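Local coordinates for protein putative glycoside hydrolase (Bacteroides ovatus, PDB 4ONZ) that is a putative glycoside hydrolase built from beta-sheets arranged as the blades of a beta-propeller, its precise function not being established, at residues 231-235 with 293-299. Residues are numbered along the deposited sequence; the frame is centred on the assembly and turned at random.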
loop_
_atom_site.group_PDB
_atom_site.type_symbol
_atom_site.label_atom_id
_atom_site.label_comp_id
_atom_site.label_asym_id
_atom_site.label_seq_id
_atom_site.Cartn_x
_atom_site.Cartn_y
_atom_site.Cartn_z
HETATM N N MSE A 231 -19.606 -3.849 -4.583
HETATM C CA MSE A 231 -19.639 -2.945 -5.720
HETATM C C MSE A 231 -18.260 -2.683 -6.267
HETATM O O MSE A 231 -17.408 -2.120 -5.574
HETATM C CB MSE A 231 -20.236 -1.611 -5.287
HETATM C CG MSE A 231 -20.305 -0.681 -6.493
HETATM SE SE MSE A 231 -21.178 1.001 -5.998
HETATM C CE MSE A 231 -19.673 1.754 -4.999
ATOM N N LYS A 232 -18.036 -3.058 -7.526
ATOM C CA LYS A 232 -16.743 -2.833 -8.175
ATOM C C LYS A 232 -16.739 -1.471 -8.844
ATOM O O LYS A 232 -17.656 -1.140 -9.601
ATOM C CB LYS A 232 -16.457 -3.901 -9.228
ATOM C CG LYS A 232 -16.349 -5.302 -8.676
ATOM C CD LYS A 232 -16.164 -6.318 -9.784
ATOM C CE LYS A 232 -16.058 -7.708 -9.189
ATOM N NZ LYS A 232 -15.800 -8.744 -10.219
ATOM N N ILE A 233 -15.702 -0.691 -8.564
ATOM C CA ILE A 233 -15.525 0.623 -9.156
ATOM C C ILE A 233 -14.817 0.488 -10.501
ATOM O O ILE A 233 -15.225 1.108 -11.475
ATOM C CB ILE A 233 -14.761 1.546 -8.201
ATOM C CG1 ILE A 233 -15.589 1.693 -6.915
ATOM C CG2 ILE A 233 -14.519 2.893 -8.864
ATOM C CD1 ILE A 233 -14.950 2.557 -5.854
ATOM N N ILE A 234 -13.720 -0.271 -10.521
ATOM C CA ILE A 234 -13.051 -0.662 -11.762
ATOM C C ILE A 234 -12.601 -2.106 -11.627
ATOM O O ILE A 234 -12.576 -2.669 -10.521
ATOM C CB ILE A 234 -11.845 0.209 -12.162
ATOM C CG1 ILE A 234 -10.759 0.208 -11.077
ATOM C CG2 ILE A 234 -12.315 1.617 -12.500
ATOM C CD1 ILE A 234 -9.424 0.684 -11.600
ATOM N N GLN A 235 -12.281 -2.703 -12.766
ATOM C CA GLN A 235 -11.797 -4.067 -12.819
ATOM C C GLN A 235 -10.821 -4.192 -13.984
ATOM O O GLN A 235 -10.614 -3.230 -14.731
ATOM C CB GLN A 235 -12.961 -5.063 -12.890
ATOM C CG GLN A 235 -13.965 -4.803 -13.990
ATOM C CD GLN A 235 -15.269 -5.526 -13.723
ATOM O OE1 GLN A 235 -16.262 -4.904 -13.367
ATOM N NE2 GLN A 235 -15.254 -6.849 -13.830
ATOM N N PRO A 293 -17.264 9.607 -4.555
ATOM C CA PRO A 293 -16.036 8.824 -4.697
ATOM C C PRO A 293 -16.163 7.474 -5.406
ATOM O O PRO A 293 -15.153 6.812 -5.611
ATOM C CB PRO A 293 -15.564 8.642 -3.248
ATOM C CG PRO A 293 -16.804 8.705 -2.438
ATOM C CD PRO A 293 -17.789 9.568 -3.178
ATOM N N TYR A 294 -17.379 7.081 -5.783
ATOM C CA TYR A 294 -17.605 5.840 -6.518
ATOM C C TYR A 294 -17.640 6.116 -8.021
ATOM O O TYR A 294 -17.611 5.187 -8.837
ATOM C CB TYR A 294 -18.933 5.207 -6.097
ATOM C CG TYR A 294 -19.116 5.131 -4.606
ATOM C CD1 TYR A 294 -18.241 4.396 -3.823
ATOM C CD2 TYR A 294 -20.165 5.798 -3.970
ATOM C CE1 TYR A 294 -18.400 4.317 -2.453
ATOM C CE2 TYR A 294 -20.322 5.736 -2.594
ATOM C CZ TYR A 294 -19.438 4.987 -1.840
ATOM O OH TYR A 294 -19.576 4.904 -0.473
ATOM N N LYS A 295 -17.694 7.396 -8.381
ATOM C CA LYS A 295 -17.828 7.813 -9.777
ATOM C C LYS A 295 -16.474 8.109 -10.409
ATOM O O LYS A 295 -15.769 9.039 -10.005
ATOM C CB LYS A 295 -18.745 9.038 -9.851
ATOM C CG LYS A 295 -18.989 9.620 -11.234
ATOM C CD LYS A 295 -19.766 10.925 -11.098
ATOM C CE LYS A 295 -19.950 11.636 -12.428
ATOM N NZ LYS A 295 -20.895 10.922 -13.325
ATOM N N VAL A 296 -16.128 7.307 -11.414
ATOM C CA VAL A 296 -14.872 7.446 -12.140
ATOM C C VAL A 296 -14.989 8.579 -13.155
ATOM O O VAL A 296 -15.956 8.633 -13.910
ATOM C CB VAL A 296 -14.516 6.136 -12.881
ATOM C CG1 VAL A 296 -13.288 6.315 -13.773
ATOM C CG2 VAL A 296 -14.307 5.010 -11.879
ATOM N N LEU A 297 -14.019 9.490 -13.144
ATOM C CA LEU A 297 -13.977 10.599 -14.097
ATOM C C LEU A 297 -12.987 10.296 -15.200
ATOM O O LEU A 297 -13.229 10.640 -16.349
ATOM C CB LEU A 297 -13.568 11.912 -13.421
ATOM C CG LEU A 297 -14.496 12.464 -12.343
ATOM C CD1 LEU A 297 -13.978 13.810 -11.862
ATOM C CD2 LEU A 297 -15.923 12.578 -12.849
ATOM N N ASP A 298 -11.864 9.664 -14.855
ATOM C CA ASP A 298 -10.843 9.351 -15.846
ATOM C C ASP A 298 -9.940 8.234 -15.333
ATOM O O ASP A 298 -9.881 7.980 -14.131
ATOM C CB ASP A 298 -10.025 10.609 -16.172
ATOM C CG ASP A 298 -9.382 10.566 -17.564
ATOM O OD1 ASP A 298 -9.399 9.509 -18.244
ATOM O OD2 ASP A 298 -8.860 11.618 -17.987
ATOM N N ARG A 299 -9.224 7.596 -16.257
ATOM C CA ARG A 299 -8.357 6.462 -15.950
ATOM C C ARG A 299 -7.250 6.415 -17.002
ATOM O O ARG A 299 -7.518 6.591 -18.200
ATOM C CB ARG A 299 -9.207 5.187 -15.991
ATOM C CG ARG A 299 -8.542 3.887 -15.570
ATOM C CD ARG A 299 -9.576 2.787 -15.670
ATOM N NE ARG A 299 -9.072 1.451 -15.391
ATOM C CZ ARG A 299 -9.825 0.354 -15.443
ATOM N NH1 ARG A 299 -11.107 0.435 -15.783
ATOM N NH2 ARG A 299 -9.303 -0.831 -15.172
#
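R299 and I234 join the loop 231-235 to strand 296-299, an edge strand of its sheet in the five-bladed beta-propeller of this clan, with a classic beta bulge at L297 and D298 opposite L287. The apolar contacts centre on V296 CG2. I233 and I234 are branched at CB, so each can offer a methyl beside the main chain: CG2 of I233 lies 3.7 Å from V296 CG2, and CG2 of I234 reaches the same valine methyl at 4.0 Å. CD1 of I233 approaches the edge of the Y294 ring. In one of its two modelled conformers, so with less certainty, the unbranched selenomethionine M231 makes an oblique Met-aromatic contact with Y294.

The polar part belongs to R299. Its chain, stretched out straight with CG anti to the backbone N (chi1 -174°), reaches across to the loop and lays one guanidinium face over CB and CG2 of I234. Arginine suits this place because its flat head packs on the isoleucine while its rim bonds: D242 forms a salt bridge with NH2, and Y263 bonds NE. Q235 O, close to the guanidinium plane, takes a hydrogen bond from R299 NH2 at 2.8 Å, with an N-H...O angle of 160°.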